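Local coordinates for hypothetical protein VC0802 (Vibrio cholerae, PDB 1ZVP) that is of unknown function but carries two ACT domains, a fold that often binds small regulatory ligands, and has been suggested to take part in transport, at residues D23-T28 against E66-F71. Numbering follows the deposited sequence.
Sequences DYVFCT and ESSALF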
ATOM      1  N   ASP D  23     -16.197  -0.296  -8.495  1.00 35.52           N
ATOM      2  CA  ASP D  23     -15.092   0.079  -9.385  1.00 35.98           C
ATOM      3  C   ASP D  23     -14.424   1.298  -8.797  1.00 35.82           C
ATOM      4  O   ASP D  23     -15.094   2.260  -8.441  1.00 35.89           O
ATOM      5  CB  ASP D  23     -15.570   0.406 -10.807  1.00 36.20           C
ATOM      6  CG  ASP D  23     -16.271  -0.763 -11.495  1.00 37.51           C
ATOM      7  OD1 ASP D  23     -16.145  -1.940 -11.063  1.00 37.79           O
ATOM      8  OD2 ASP D  23     -16.959  -0.483 -12.502  1.00 39.52           O
ATOM      9  N   TYR D  24     -13.102   1.263  -8.699  1.00 35.78           N
ATOM     10  CA  TYR D  24     -12.380   2.317  -8.021  1.00 35.89           C
ATOM     11  C   TYR D  24     -11.446   3.016  -8.978  1.00 36.02           C
ATOM     12  O   TYR D  24     -11.061   2.442  -9.988  1.00 35.87           O
ATOM     13  CB  TYR D  24     -11.642   1.773  -6.777  1.00 36.04           C
ATOM     14  CG  TYR D  24     -12.613   1.361  -5.683  1.00 35.56           C
ATOM     15  CD1 TYR D  24     -13.100   2.296  -4.766  1.00 34.99           C
ATOM     16  CD2 TYR D  24     -13.074   0.045  -5.595  1.00 35.03           C
ATOM     17  CE1 TYR D  24     -14.012   1.926  -3.791  1.00 34.82           C
ATOM     18  CE2 TYR D  24     -13.983  -0.335  -4.623  1.00 34.79           C
ATOM     19  CZ  TYR D  24     -14.447   0.609  -3.725  1.00 35.46           C
ATOM     20  OH  TYR D  24     -15.345   0.229  -2.752  1.00 36.40           O
ATOM     21  N   VAL D  25     -11.127   4.267  -8.665  1.00 36.32           N
ATOM     22  CA  VAL D  25     -10.210   5.068  -9.457  1.00 36.72           C
ATOM     23  C   VAL D  25      -9.266   5.819  -8.529  1.00 37.44           C
ATOM     24  O   VAL D  25      -9.622   6.127  -7.393  1.00 37.04           O
ATOM     25  CB  VAL D  25     -10.958   6.061 -10.393  1.00 36.60           C
ATOM     26  CG1 VAL D  25     -11.841   5.316 -11.374  1.00 35.87           C
ATOM     27  CG2 VAL D  25     -11.775   7.080  -9.601  1.00 36.63           C
ATOM     28  N   PHE D  26      -8.059   6.090  -9.012  1.00 38.73           N
ATOM     29  CA  PHE D  26      -7.091   6.888  -8.271  1.00 40.22           C
ATOM     30  C   PHE D  26      -7.090   8.306  -8.810  1.00 41.47           C
ATOM     31  O   PHE D  26      -7.149   8.512 -10.018  1.00 41.79           O
ATOM     32  CB  PHE D  26      -5.684   6.292  -8.378  1.00 40.08           C
ATOM     33  CG  PHE D  26      -5.414   5.162  -7.412  1.00 39.93           C
ATOM     34  CD1 PHE D  26      -4.462   5.305  -6.409  1.00 39.71           C
ATOM     35  CD2 PHE D  26      -6.099   3.947  -7.516  1.00 39.89           C
ATOM     36  CE1 PHE D  26      -4.198   4.261  -5.525  1.00 39.48           C
ATOM     37  CE2 PHE D  26      -5.847   2.902  -6.632  1.00 39.29           C
ATOM     38  CZ  PHE D  26      -4.895   3.056  -5.639  1.00 39.34           C
ATOM     39  N   CYS D  27      -7.036   9.278  -7.906  1.00 42.97           N
ATOM     40  CA  CYS D  27      -7.064  10.686  -8.273  1.00 44.56           C
ATOM     41  C   CYS D  27      -6.072  11.429  -7.435  1.00 45.23           C
ATOM     42  O   CYS D  27      -5.809  11.055  -6.291  1.00 45.75           O
ATOM     43  CB  CYS D  27      -8.432  11.311  -8.001  1.00 44.42           C
ATOM     44  SG  CYS D  27      -9.808  10.532  -8.821  1.00 47.56           S
ATOM     45  N   THR D  28      -5.533  12.495  -8.008  1.00 46.07           N
ATOM     46  CA  THR D  28      -4.790  13.468  -7.246  1.00 46.67           C
ATOM     47  C   THR D  28      -5.564  14.787  -7.339  1.00 47.61           C
ATOM     48  O   THR D  28      -6.075  15.147  -8.404  1.00 47.64           O
ATOM     49  CB  THR D  28      -3.325  13.572  -7.731  1.00 46.49           C
ATOM     50  OG1 THR D  28      -2.538  14.251  -6.748  1.00 45.96           O
ATOM     51  CG2 THR D  28      -3.213  14.277  -9.086  1.00 46.30           C
ATOM     52  N   GLU D  66     -11.578  13.734 -13.758  1.00 64.90           N
ATOM     53  CA  GLU D  66     -11.640  13.141 -15.107  1.00 64.98           C
ATOM     54  C   GLU D  66     -11.147  11.691 -15.178  1.00 64.16           C
ATOM     55  O   GLU D  66     -10.145  11.333 -14.529  1.00 64.34           O
ATOM     56  CB  GLU D  66     -10.872  14.017 -16.105  1.00 65.58           C
ATOM     57  CG  GLU D  66     -11.415  13.973 -17.535  1.00 67.55           C
ATOM     58  CD  GLU D  66     -10.329  14.226 -18.578  1.00 70.12           C
ATOM     59  OE1 GLU D  66     -10.398  13.599 -19.660  1.00 71.37           O
ATOM     60  OE2 GLU D  66      -9.404  15.033 -18.314  1.00 70.45           O
ATOM     61  N   SER D  67     -11.856  10.888 -15.985  1.00 62.83           N
ATOM     62  CA  SER D  67     -11.635   9.433 -16.154  1.00 61.42           C
ATOM     63  C   SER D  67     -10.231   8.902 -15.804  1.00 60.40           C
ATOM     64  O   SER D  67      -9.222   9.301 -16.417  1.00 60.49           O
ATOM     65  CB  SER D  67     -12.007   8.993 -17.582  1.00 61.57           C
ATOM     66  OG  SER D  67     -13.405   9.054 -17.805  1.00 61.32           O
ATOM     67  N   SER D  68     -10.185   8.024 -14.800  1.00 58.49           N
ATOM     68  CA  SER D  68      -8.996   7.220 -14.497  1.00 56.35           C
ATOM     69  C   SER D  68      -9.246   5.807 -15.053  1.00 54.54           C
ATOM     70  O   SER D  68     -10.340   5.531 -15.582  1.00 54.50           O
ATOM     71  CB  SER D  68      -8.728   7.205 -12.982  1.00 56.61           C
ATOM     72  OG  SER D  68      -7.803   6.191 -12.589  1.00 56.99           O
ATOM     73  N   ALA D  69      -8.237   4.932 -14.969  1.00 51.84           N
ATOM     74  CA  ALA D  69      -8.422   3.516 -15.288  1.00 48.99           C
ATOM     75  C   ALA D  69      -9.180   2.876 -14.133  1.00 47.05           C
ATOM     76  O   ALA D  69      -8.994   3.270 -12.979  1.00 46.70           O
ATOM     77  CB  ALA D  69      -7.090   2.838 -15.499  1.00 49.01           C
ATOM     78  N   LEU D  70     -10.042   1.911 -14.450  1.00 44.83           N
ATOM     79  CA  LEU D  70     -10.878   1.250 -13.446  1.00 42.76           C
ATOM     80  C   LEU D  70     -10.152   0.146 -12.681  1.00 41.67           C
ATOM     81  O   LEU D  70      -9.456  -0.683 -13.275  1.00 41.26           O
ATOM     82  CB  LEU D  70     -12.163   0.689 -14.065  1.00 42.53           C
ATOM     83  CG  LEU D  70     -13.244   1.602 -14.646  1.00 41.57           C
ATOM     84  CD1 LEU D  70     -14.519   0.795 -14.858  1.00 40.93           C
ATOM     85  CD2 LEU D  70     -13.523   2.807 -13.773  1.00 39.79           C
ATOM     86  N   PHE D  71     -10.345   0.150 -11.360  1.00 40.43           N
ATOM     87  CA  PHE D  71      -9.740  -0.809 -10.441  1.00 38.84           C
ATOM     88  C   PHE D  71     -10.759  -1.644  -9.656  1.00 38.27           C
ATOM     89  O   PHE D  71     -11.819  -1.161  -9.251  1.00 37.90           O
ATOM     90  CB  PHE D  71      -8.817  -0.087  -9.470  1.00 38.57           C
ATOM     91  CG  PHE D  71      -7.564   0.440 -10.103  1.00 38.20           C
ATOM     92  CD1 PHE D  71      -6.483  -0.399 -10.345  1.00 37.67           C
ATOM     93  CD2 PHE D  71      -7.455   1.782 -10.444  1.00 38.23           C
ATOM     94  CE1 PHE D  71      -5.321   0.085 -10.923  1.00 37.70           C
ATOM     95  CE2 PHE D  71      -6.291   2.277 -11.025  1.00 38.27           C
ATOM     96  CZ  PHE D  71      -5.222   1.425 -11.261  1.00 38.16           C
TER
HETATM   97  O   HOH W   1      -8.329  10.439 -12.194  1.00 56.59           O
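Phe26 turns the edge of its ring toward one face of the Phe71 ring in a T-shaped pair, with centroids 5.4 Å apart and planes at 68°. Phe26 CE2 stands above that face, offset toward the rim. The edge of Phe71 meets Tyr24 O and Val25 CA near the ring plane, while Phe71 O lies at the edge of the Tyr24 ring. The backbones are joined by a single antiparallel bridge, the hydrogen-bonded pair Tyr24–Phe71: Tyr24 N donates to Phe71 O at 2.8 Å, in the carbonyl plane on a lone pair, and Phe71 N returns a bond to Tyr24 O at 2.8 Å. The touching parts, 23-26 and 68-71, run 126° apart, and they form only this one bridge. Val25 CG1, anti to its carbonyl carbon (chi1 -61°), runs beside Leu70 and meets its CD2 at 3.9 Å, while Val25 CB packs on Ser68 CB at 3.6 Å. Farther along, one water donates to both Phe26 O and Glu66 O, spanning the separated backbones. The bridge thus ties strand 24-29, an outermost strand of the three-stranded sheet within this chain, to the start of strand 71-76 in the four-stranded sheet. Asp23 forms a salt bridge with Lys117, Phe114 offers Phe26 a second edge-to-face partner, and helix 57-61 touches Val25 and Leu70.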